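PDB 5F7U: cycloalternan-forming enzyme from Listeria monocytogenes serovar 1/2a, which is a multidomain member of glycoside hydrolase family 31, built on a TIM barrel with beta-rich modules both before and after it in the chain. Local coordinates for residues F253-D258 against L618-S623; D258-R263 against S613-L618; Y94-S99 against Y106-F111; D5-S10 against L38-W43. The protein carries 1 engineered substitution. One frame throughout, in Å; residues are numbered along the deposited sequence.

How the contacts relate
The four contacts form two pairs, one in the N-terminal module and one where the mutarotase-like domain meets the barrel. Contacts 4 and 3 come first along the chain and lie with their centres about 8 Å apart in the N-terminal beta module, where E7 of contact 4 reaches T96 and S108 of contact 3. Contacts 1 and 2 have centres about 6 Å apart near the middle of the molecule; contact 2 is nested inside the loop closed by contact 1, and both use helix 607-622. Centres of the two pairs lie about 42 to 46 Å apart. One pair thus joins strands of a peripheral module that binds glycan, and the other docks the mutarotase-like domain on the barrel.

Contact 1: residues F253-D258 against L618-S623; sequences FGERYD and LSASTS
S619 opens the meeting with R256: its OG accepts the backbone N-H of R256 at 2.8 Å, in a nearly straight bond of 166°. The hydroxyl sits between its own backbone N and carbonyl carbon (chi1 53°), where its one proton is within bonding range of the helix carbonyls of K615 and A616, so one oxygen serves helix and loop at once. One residue on, A620 meets E255 through its methyl, CB to CB 4.1 Å, while A620 CA makes a C-H...O contact with G254 O at 3.5 Å. The extended side chain of E255 runs away from this point, and its OE2 accepts the N-H of W628 NE1. S623, the first residue to leave helical geometry, then turns its OG to the N-H of G254 at 2.8 Å, a more bent bond of 140°. The R256 chain folds back so that NE and NH2 both grip F253 O side-on, at 2.9 and 3.1 Å, and that oxygen lies in the guanidinium plane; NH2 also bonds E268 O. Here the two domains meet through neutral groups, with no ion pair between the two segments: serine hydroxyls from the barrel side take up the N-H groups of G254, at the end of strand 250-254, and of R256, just after it, while the arginine fixes the corner from within its own domain.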
# COMPACT_ATOMS: atom_id res chain seq x y z
N PHE A 253 1.08 -2.61 9.72
CA PHE A 253 0.27 -1.83 10.68
C PHE A 253 -0.71 -0.86 10.02
O PHE A 253 -1.12 0.14 10.63
CB PHE A 253 1.14 -1.08 11.72
CG PHE A 253 2.10 -1.97 12.48
CD1 PHE A 253 3.38 -2.24 11.98
CD2 PHE A 253 1.74 -2.50 13.73
CE1 PHE A 253 4.28 -3.02 12.70
CE2 PHE A 253 2.66 -3.28 14.47
CZ PHE A 253 3.94 -3.54 13.95
N GLY A 254 -1.10 -1.16 8.79
CA GLY A 254 -1.86 -0.19 8.00
C GLY A 254 -0.96 0.69 7.17
O GLY A 254 0.06 0.23 6.64
N GLU A 255 -1.36 1.95 7.02
CA GLU A 255 -0.64 2.90 6.19
C GLU A 255 0.16 3.81 7.13
O GLU A 255 -0.42 4.51 7.98
CB GLU A 255 -1.65 3.67 5.35
CG GLU A 255 -1.02 4.72 4.45
CD GLU A 255 -2.06 5.47 3.66
OE1 GLU A 255 -3.15 5.73 4.24
OE2 GLU A 255 -1.80 5.78 2.48
N ARG A 256 1.48 3.75 7.03
CA ARG A 256 2.35 4.46 7.99
C ARG A 256 3.31 5.36 7.23
O ARG A 256 3.87 4.96 6.21
CB ARG A 256 3.12 3.44 8.86
CG ARG A 256 2.20 2.50 9.67
CD ARG A 256 1.47 3.28 10.75
NE ARG A 256 0.38 2.55 11.37
CZ ARG A 256 -0.31 2.98 12.41
NH1 ARG A 256 0.02 4.14 13.01
NH2 ARG A 256 -1.30 2.24 12.89
N TYR A 257 3.50 6.58 7.74
CA TYR A 257 4.20 7.64 7.00
C TYR A 257 5.60 7.91 7.52
O TYR A 257 6.41 8.61 6.85
CB TYR A 257 3.37 8.94 7.10
CG TYR A 257 2.02 8.87 6.40
CD1 TYR A 257 0.94 8.17 6.98
CD2 TYR A 257 1.82 9.52 5.19
CE1 TYR A 257 -0.31 8.12 6.36
CE2 TYR A 257 0.58 9.47 4.54
CZ TYR A 257 -0.48 8.77 5.14
OH TYR A 257 -1.70 8.72 4.53
N ASP A 258 5.88 7.40 8.73
CA ASP A 258 7.12 7.69 9.42
C ASP A 258 8.28 6.75 9.07
O ASP A 258 9.41 7.22 8.89
CB ASP A 258 6.90 7.77 10.95
CG ASP A 258 6.22 6.53 11.58
OD1 ASP A 258 5.71 5.63 10.88
OD2 ASP A 258 6.20 6.47 12.84
N LEU A 618 4.13 1.52 0.82
CA LEU A 618 4.80 0.26 1.11
C LEU A 618 4.24 -0.42 2.36
O LEU A 618 4.08 -1.64 2.39
CB LEU A 618 6.33 0.46 1.24
CG LEU A 618 7.02 0.91 -0.05
CD1 LEU A 618 8.51 1.20 0.19
CD2 LEU A 618 6.82 -0.08 -1.21
N SER A 619 3.95 0.36 3.40
CA SER A 619 3.31 -0.20 4.59
C SER A 619 1.86 -0.66 4.29
O SER A 619 1.44 -1.75 4.73
CB SER A 619 3.36 0.82 5.73
OG SER A 619 2.84 2.05 5.31
N ALA A 620 1.11 0.15 3.53
CA ALA A 620 -0.26 -0.23 3.15
C ALA A 620 -0.27 -1.55 2.38
O ALA A 620 -1.11 -2.41 2.63
CB ALA A 620 -0.95 0.88 2.36
N SER A 621 0.71 -1.70 1.48
CA SER A 621 0.88 -2.93 0.70
C SER A 621 1.00 -4.18 1.56
O SER A 621 0.30 -5.19 1.34
CB SER A 621 2.12 -2.78 -0.17
OG SER A 621 2.49 -4.03 -0.71
N THR A 622 1.91 -4.12 2.54
CA THR A 622 2.11 -5.24 3.47
C THR A 622 0.83 -5.56 4.25
O THR A 622 0.57 -6.74 4.57
CB THR A 622 3.28 -4.93 4.41
OG1 THR A 622 4.47 -4.90 3.61
CG2 THR A 622 3.44 -6.02 5.52
N SER A 623 0.02 -4.53 4.49
CA SER A 623 -1.23 -4.60 5.24
C SER A 623 -2.42 -5.03 4.36
O SER A 623 -3.55 -5.03 4.83
CB SER A 623 -1.52 -3.24 5.91
OG SER A 623 -0.41 -2.84 6.70

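Contact 2: residues D258-R263 against S613-L618; sequences DTINQR and SLKAGL
I260 and K615 make the dense half of this contact. The methyl CG2 of I260 lies against the helix, 3.8 Å from K615 CA, and the same methyl touches L618 CB at 4.0 Å, so it is held between residues one helical turn apart. CG1 sits between the backbone N and the carbonyl carbon (chi1 61°), which puts CG2 anti to the carbonyl carbon; the I260 side chain also packs on Y251. The other half is thinner and partly open to solvent. There K615, extended beyond CG, runs past the peptide joining D258 and T259, with its CD 3.9 Å from T259 N, and delivers NZ to D258 O at 3.2 Å. The ammonium approaches from above the carbonyl plane, 49° out of it, which suggests a modest rather than a sharply directed bond. The loop has its own stiffening: D258 OD1 takes weak bonds from T259 N and Q262 NE2, and N261 OD1 closes an Asx turn onto R263 N at 3.1 Å while also receiving F250 N. What results is an apolar methyl contact beside a single lysine-to-carbonyl hydrogen bond. In the fold, the first half of the loop linking strands 250-254 and 266-269 rests against helix 607-622, which connects barrel strands 597-599 and 628-631; L614 and L618 also pack on Y740, in the sheet that follows the barrel.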
# COMPACT_ATOMS: atom_id res chain seq x y z
N ASP A 258 5.88 7.40 8.73
CA ASP A 258 7.12 7.69 9.42
C ASP A 258 8.28 6.75 9.07
O ASP A 258 9.41 7.22 8.89
CB ASP A 258 6.90 7.77 10.95
CG ASP A 258 6.22 6.53 11.58
OD1 ASP A 258 5.71 5.63 10.88
OD2 ASP A 258 6.20 6.47 12.84
N THR A 259 7.97 5.46 8.98
CA THR A 259 8.95 4.42 8.72
C THR A 259 8.24 3.19 8.20
O THR A 259 7.07 2.99 8.49
CB THR A 259 9.76 4.08 9.99
OG1 THR A 259 10.75 3.09 9.67
CG2 THR A 259 8.84 3.61 11.14
N ILE A 260 8.94 2.39 7.40
CA ILE A 260 8.39 1.08 6.99
C ILE A 260 8.65 -0.04 8.00
O ILE A 260 7.99 -1.08 7.97
CB ILE A 260 8.78 0.69 5.54
CG1 ILE A 260 10.29 0.58 5.35
CG2 ILE A 260 8.16 1.69 4.55
CD1 ILE A 260 10.86 -0.80 5.59
N ASN A 261 9.64 0.15 8.87
CA ASN A 261 9.98 -0.83 9.88
C ASN A 261 9.70 -0.22 11.25
O ASN A 261 10.39 0.68 11.68
CB ASN A 261 11.46 -1.21 9.74
CG ASN A 261 11.95 -2.14 10.85
OD1 ASN A 261 11.19 -2.54 11.75
ND2 ASN A 261 13.23 -2.46 10.80
N GLN A 262 8.68 -0.72 11.93
CA GLN A 262 8.20 -0.10 13.17
C GLN A 262 8.99 -0.49 14.41
O GLN A 262 8.63 -0.07 15.50
CB GLN A 262 6.70 -0.41 13.37
CG GLN A 262 5.79 0.18 12.28
CD GLN A 262 5.75 1.71 12.25
OE1 GLN A 262 5.93 2.37 13.28
NE2 GLN A 262 5.50 2.27 11.09
N ARG A 263 10.07 -1.25 14.28
CA ARG A 263 10.87 -1.56 15.48
C ARG A 263 11.31 -0.26 16.16
O ARG A 263 11.81 0.64 15.51
CB ARG A 263 12.08 -2.46 15.18
CG ARG A 263 12.66 -3.09 16.45
CD ARG A 263 14.04 -3.73 16.25
NE ARG A 263 14.41 -4.39 17.49
CZ ARG A 263 14.01 -5.62 17.81
NH1 ARG A 263 13.25 -6.33 16.96
NH2 ARG A 263 14.35 -6.15 18.98
N SER A 613 5.09 9.57 1.44
CA SER A 613 4.10 8.90 0.60
C SER A 613 4.57 7.48 0.23
O SER A 613 3.78 6.53 0.28
CB SER A 613 3.87 9.71 -0.69
OG SER A 613 3.36 11.00 -0.40
N LEU A 614 5.84 7.35 -0.13
CA LEU A 614 6.33 6.03 -0.50
C LEU A 614 6.27 5.07 0.71
O LEU A 614 5.88 3.90 0.56
CB LEU A 614 7.72 6.12 -1.16
CG LEU A 614 8.38 4.83 -1.67
CD1 LEU A 614 7.41 3.98 -2.50
CD2 LEU A 614 9.60 5.21 -2.48
N LYS A 615 6.64 5.56 1.90
CA LYS A 615 6.49 4.73 3.11
C LYS A 615 5.04 4.30 3.34
O LYS A 615 4.76 3.12 3.69
CB LYS A 615 7.04 5.48 4.33
CG LYS A 615 8.56 5.68 4.22
CD LYS A 615 9.07 6.56 5.35
CE LYS A 615 10.45 7.11 5.04
NZ LYS A 615 10.94 8.02 6.14
N ALA A 616 4.12 5.23 3.09
CA ALA A 616 2.70 4.96 3.25
C ALA A 616 2.23 3.87 2.28
O ALA A 616 1.50 2.97 2.69
CB ALA A 616 1.89 6.24 3.03
N GLY A 617 2.67 3.93 1.02
CA GLY A 617 2.29 2.89 0.03
C GLY A 617 2.88 1.53 0.35
O GLY A 617 2.21 0.50 0.20
N LEU A 618 4.13 1.52 0.82
CA LEU A 618 4.80 0.26 1.11
C LEU A 618 4.24 -0.42 2.36
O LEU A 618 4.08 -1.64 2.39
CB LEU A 618 6.33 0.46 1.24
CG LEU A 618 7.02 0.91 -0.05
CD1 LEU A 618 8.51 1.20 0.19
CD2 LEU A 618 6.82 -0.08 -1.21

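Contact 3: residues Y94-S99 against Y106-F111; sequences YTTKGS and YESGPF
Y94 and F111 meet across a beta hairpin, away from its turn, whose antiparallel strands run through the N-terminal module, with a beta bulge between the pairs Y94-F111 and T96-S108. Six backbone hydrogen bonds join the strands; at the bulge T95 faces G109 and P110, the latter preceded by a cis peptide. On one face F111 CB stands over the Y94 ring, 4.1 Å from its centroid, and F111 CD2 comes within 3.7 Å of Y94 CE1, the two ring planes being turned 50° apart. CG of Y94, between the backbone N and the carbonyl carbon (chi1 68°), puts the ring under F111 CB. Further along that face, T96 OG1 lies 3.4 Å from S108 CB. On the other face K97 and E107 run side by side, and their ion pair is long, 3.7 Å from K97 NZ to E107 OE2; NZ has its firmer salt bridge with E54 of strand 49-57. A second shell surrounds the face carrying Y94, T96, S108 and F111. Y94 OH bonds H9 NE2 and R25, while E7 takes the hydroxyls of T96 and S108 with its two carboxylate oxygens. The hairpin is pinned to the first strand of the chain. At the bulge, the T95 methyl CG2 sits 3.3 Å from S108 O, and a water 2.7 Å from T95 OG1 reaches across to donate a weak bond to E107 OE1 at 3.3 Å.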
# COMPACT_ATOMS: atom_id res chain seq x y z
N TYR A 94 -19.97 9.25 41.21
CA TYR A 94 -19.90 10.66 41.63
C TYR A 94 -20.74 11.57 40.77
O TYR A 94 -21.04 11.27 39.62
CB TYR A 94 -18.43 11.15 41.67
CG TYR A 94 -17.76 11.25 40.30
CD1 TYR A 94 -17.82 12.44 39.55
CD2 TYR A 94 -17.06 10.16 39.76
CE1 TYR A 94 -17.23 12.53 38.29
CE2 TYR A 94 -16.46 10.25 38.50
CZ TYR A 94 -16.55 11.43 37.78
OH TYR A 94 -15.94 11.53 36.53
N THR A 95 -21.09 12.72 41.35
CA THR A 95 -21.82 13.79 40.68
C THR A 95 -21.04 15.06 40.99
O THR A 95 -20.68 15.31 42.15
CB THR A 95 -23.27 13.87 41.22
OG1 THR A 95 -23.95 12.64 40.95
CG2 THR A 95 -24.06 15.03 40.58
N THR A 96 -20.74 15.84 39.97
CA THR A 96 -20.03 17.11 40.16
C THR A 96 -21.06 18.21 40.26
O THR A 96 -22.08 18.16 39.57
CB THR A 96 -19.00 17.37 39.04
OG1 THR A 96 -19.66 17.32 37.77
CG2 THR A 96 -17.91 16.30 39.09
N LYS A 97 -20.82 19.19 41.14
CA LYS A 97 -21.80 20.24 41.44
C LYS A 97 -21.18 21.62 41.54
O LYS A 97 -20.06 21.76 42.03
CB LYS A 97 -22.56 19.95 42.74
CG LYS A 97 -23.38 18.68 42.69
CD LYS A 97 -24.41 18.64 43.81
CE LYS A 97 -25.39 17.52 43.56
NZ LYS A 97 -26.42 17.53 44.65
N GLY A 98 -21.91 22.62 41.07
CA GLY A 98 -21.52 24.02 41.28
C GLY A 98 -22.71 24.87 41.68
O GLY A 98 -23.82 24.64 41.22
N SER A 99 -22.46 25.83 42.57
CA SER A 99 -23.45 26.87 42.88
C SER A 99 -22.75 28.15 43.33
O SER A 99 -21.59 28.11 43.76
CB SER A 99 -24.43 26.41 43.95
OG SER A 99 -23.75 26.04 45.13
N TYR A 106 -25.96 23.50 39.86
CA TYR A 106 -25.91 22.84 38.55
C TYR A 106 -25.02 21.63 38.72
O TYR A 106 -24.03 21.70 39.45
CB TYR A 106 -25.33 23.79 37.50
CG TYR A 106 -26.15 25.03 37.33
CD1 TYR A 106 -27.24 25.05 36.46
CD2 TYR A 106 -25.84 26.20 38.04
CE1 TYR A 106 -28.02 26.18 36.30
CE2 TYR A 106 -26.62 27.35 37.88
CZ TYR A 106 -27.70 27.33 37.01
OH TYR A 106 -28.48 28.45 36.84
N GLU A 107 -25.35 20.54 38.05
CA GLU A 107 -24.62 19.28 38.25
C GLU A 107 -24.37 18.50 36.97
O GLU A 107 -25.04 18.69 35.95
CB GLU A 107 -25.34 18.38 39.28
CG GLU A 107 -26.76 18.00 38.93
CD GLU A 107 -27.34 16.98 39.90
OE1 GLU A 107 -27.55 15.81 39.48
OE2 GLU A 107 -27.53 17.33 41.08
N SER A 108 -23.36 17.63 37.03
CA SER A 108 -23.11 16.65 35.99
C SER A 108 -23.01 15.27 36.63
O SER A 108 -22.43 15.12 37.70
CB SER A 108 -21.82 16.95 35.23
OG SER A 108 -21.90 18.23 34.59
N GLY A 109 -23.56 14.28 35.94
CA GLY A 109 -23.51 12.90 36.41
C GLY A 109 -24.87 12.33 36.73
O GLY A 109 -25.88 12.94 36.36
N PRO A 110 -24.93 11.20 37.45
CA PRO A 110 -23.77 10.52 38.04
C PRO A 110 -22.88 9.80 37.02
O PRO A 110 -23.35 9.44 35.95
CB PRO A 110 -24.41 9.48 38.97
CG PRO A 110 -25.73 9.21 38.35
CD PRO A 110 -26.20 10.52 37.81
N PHE A 111 -21.61 9.61 37.38
CA PHE A 111 -20.65 8.84 36.58
C PHE A 111 -20.05 7.73 37.44
O PHE A 111 -19.74 7.94 38.63
CB PHE A 111 -19.53 9.75 36.06
CG PHE A 111 -20.02 10.95 35.30
CD1 PHE A 111 -20.56 10.82 34.01
CD2 PHE A 111 -19.95 12.23 35.87
CE1 PHE A 111 -20.99 11.95 33.30
CE2 PHE A 111 -20.38 13.36 35.16
CZ PHE A 111 -20.90 13.22 33.88
O HOH W 1 -26.60 12.77 40.40

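Contact 4: residues D5-S10 against L38-W43; sequences DGEYHS and LNITTW. With GLC (alpha-D-glucopyranose), chain E; GLC (alpha-D-glucopyranose), chain B.
W43 lays its six-membered ring over G6, whose CA stands 3.6 Å from the ring centroid and 20° off the normal, a CH-pi contact made possible by the bare glycine backbone. With CG between the backbone N and the carbonyl carbon (chi1 62°), the indole reaches across the neighbouring strand, where Y8 CB meets CZ3 at the ring edge, 3.8 Å away. W43 O accepts from both D5 N and G6 N, the signature of a classic beta bulge, and the D5 carboxylate stands almost perpendicular to the indole at its nitrogen edge. From there the strands pair antiparallel through Y8 and T41. H9 ND1 donates to N39 O at 2.8 Å, nearly straight at 172°, with that oxygen in the imidazole plane, while H9 NE2 bonds Y94 OH. C2 of the glucose of chain E sits 3.5 Å above the indole face opposite G6, and C4 of the glucose of chain B is centred 3.8 Å above the Y8 ring. N75 and N76 complete the pocket, N76 OD1 bonding the glycan. Such carbon-to-ring stacking is familiar in carbohydrate recognition; here the paired strands place W43 and Y8 so that each meets one of two linked glucoses.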
# COMPACT_ATOMS: atom_id res chain seq x y z
N ASP A 5 -24.32 30.58 35.33
CA ASP A 5 -25.48 29.89 34.72
C ASP A 5 -25.17 28.46 34.25
O ASP A 5 -25.99 27.84 33.59
CB ASP A 5 -26.18 30.75 33.65
CG ASP A 5 -25.24 31.27 32.59
OD1 ASP A 5 -25.09 30.57 31.57
OD2 ASP A 5 -24.67 32.38 32.77
N GLY A 6 -24.02 27.92 34.63
CA GLY A 6 -23.83 26.48 34.45
C GLY A 6 -22.61 25.85 35.07
O GLY A 6 -21.75 26.53 35.61
N GLU A 7 -22.59 24.51 34.99
CA GLU A 7 -21.49 23.67 35.42
C GLU A 7 -21.38 22.55 34.40
O GLU A 7 -22.39 22.12 33.84
CB GLU A 7 -21.79 23.11 36.82
CG GLU A 7 -20.78 22.10 37.40
CD GLU A 7 -20.91 20.69 36.82
OE1 GLU A 7 -21.96 20.34 36.22
OE2 GLU A 7 -19.93 19.91 36.93
N TYR A 8 -20.17 22.03 34.19
CA TYR A 8 -19.97 20.90 33.30
C TYR A 8 -18.73 20.06 33.61
O TYR A 8 -17.65 20.60 33.81
CB TYR A 8 -19.94 21.42 31.86
CG TYR A 8 -19.79 20.36 30.80
CD1 TYR A 8 -20.90 19.68 30.30
CD2 TYR A 8 -18.52 20.04 30.29
CE1 TYR A 8 -20.74 18.72 29.31
CE2 TYR A 8 -18.36 19.07 29.30
CZ TYR A 8 -19.48 18.43 28.81
OH TYR A 8 -19.32 17.46 27.83
N HIS A 9 -18.93 18.75 33.64
CA HIS A 9 -17.85 17.77 33.69
C HIS A 9 -18.32 16.59 32.84
O HIS A 9 -19.50 16.26 32.86
CB HIS A 9 -17.54 17.34 35.14
CG HIS A 9 -16.70 16.09 35.24
ND1 HIS A 9 -15.33 16.09 35.10
CD2 HIS A 9 -17.06 14.80 35.46
CE1 HIS A 9 -14.87 14.86 35.23
NE2 HIS A 9 -15.90 14.05 35.44
N SER A 10 -17.40 16.01 32.07
CA SER A 10 -17.72 14.83 31.27
C SER A 10 -16.44 14.01 31.23
O SER A 10 -15.47 14.43 30.59
CB SER A 10 -18.17 15.24 29.86
OG SER A 10 -18.77 14.12 29.20
N LEU A 38 -10.68 15.14 38.88
CA LEU A 38 -11.83 15.57 38.08
C LEU A 38 -11.70 17.04 37.71
O LEU A 38 -11.60 17.91 38.58
CB LEU A 38 -13.14 15.33 38.83
CG LEU A 38 -13.36 13.99 39.51
CD1 LEU A 38 -14.68 14.05 40.28
CD2 LEU A 38 -13.39 12.85 38.50
N ASN A 39 -11.70 17.29 36.41
CA ASN A 39 -11.68 18.67 35.90
C ASN A 39 -13.10 19.13 35.61
O ASN A 39 -13.82 18.49 34.85
CB ASN A 39 -10.79 18.75 34.66
CG ASN A 39 -9.36 18.39 34.99
OD1 ASN A 39 -8.67 19.17 35.64
ND2 ASN A 39 -8.92 17.18 34.61
N ILE A 40 -13.48 20.24 36.23
CA ILE A 40 -14.87 20.75 36.20
C ILE A 40 -14.87 22.21 35.79
O ILE A 40 -14.00 22.96 36.21
CB ILE A 40 -15.49 20.60 37.62
CG1 ILE A 40 -15.41 19.14 38.09
CG2 ILE A 40 -16.92 21.14 37.67
CD1 ILE A 40 -15.48 18.99 39.61
N THR A 41 -15.86 22.63 34.98
CA THR A 41 -15.97 24.06 34.64
C THR A 41 -17.27 24.64 35.14
O THR A 41 -18.28 23.93 35.24
CB THR A 41 -15.77 24.35 33.12
OG1 THR A 41 -15.52 25.75 32.89
CG2 THR A 41 -16.94 23.89 32.27
N THR A 42 -17.22 25.93 35.50
CA THR A 42 -18.44 26.69 35.78
C THR A 42 -18.37 27.99 34.99
O THR A 42 -17.29 28.44 34.61
CB THR A 42 -18.56 27.02 37.28
OG1 THR A 42 -17.37 27.71 37.72
CG2 THR A 42 -18.76 25.74 38.08
N TRP A 43 -19.53 28.61 34.75
CA TRP A 43 -19.59 29.90 34.07
C TRP A 43 -20.85 30.63 34.56
O TRP A 43 -21.80 29.95 34.97
CB TRP A 43 -19.64 29.72 32.55
CG TRP A 43 -20.84 28.97 32.05
CD1 TRP A 43 -22.01 29.52 31.59
CD2 TRP A 43 -20.99 27.55 31.98
NE1 TRP A 43 -22.88 28.51 31.22
CE2 TRP A 43 -22.28 27.30 31.45
CE3 TRP A 43 -20.16 26.47 32.31
CZ2 TRP A 43 -22.76 26.00 31.23
CZ3 TRP A 43 -20.65 25.16 32.10
CH2 TRP A 43 -21.94 24.95 31.57
C1 GLC E . -21.31 29.20 27.89
C2 GLC E . -20.06 28.64 28.60
C3 GLC E . -19.63 27.29 28.02
C4 GLC E . -20.79 26.28 28.04
C5 GLC E . -22.03 26.88 27.34
C6 GLC E . -23.26 26.00 27.50
O1 GLC E . -20.98 29.67 26.58
O2 GLC E . -18.99 29.60 28.54
O3 GLC E . -18.53 26.75 28.75
O4 GLC E . -20.37 25.09 27.38
O5 GLC E . -22.35 28.20 27.82
O6 GLC E . -24.17 26.28 26.44
C1 GLC B . -20.22 23.97 28.29
C2 GLC B . -18.95 23.18 27.93
C3 GLC B . -19.17 22.46 26.59
C4 GLC B . -20.40 21.55 26.66
C5 GLC B . -21.64 22.32 27.14
C6 GLC B . -22.81 21.38 27.43
O2 GLC B . -17.83 24.07 27.88
O3 GLC B . -18.02 21.71 26.20
O4 GLC B . -20.62 20.96 25.38
O5 GLC B . -21.37 23.10 28.34
O6 GLC B . -24.05 22.09 27.25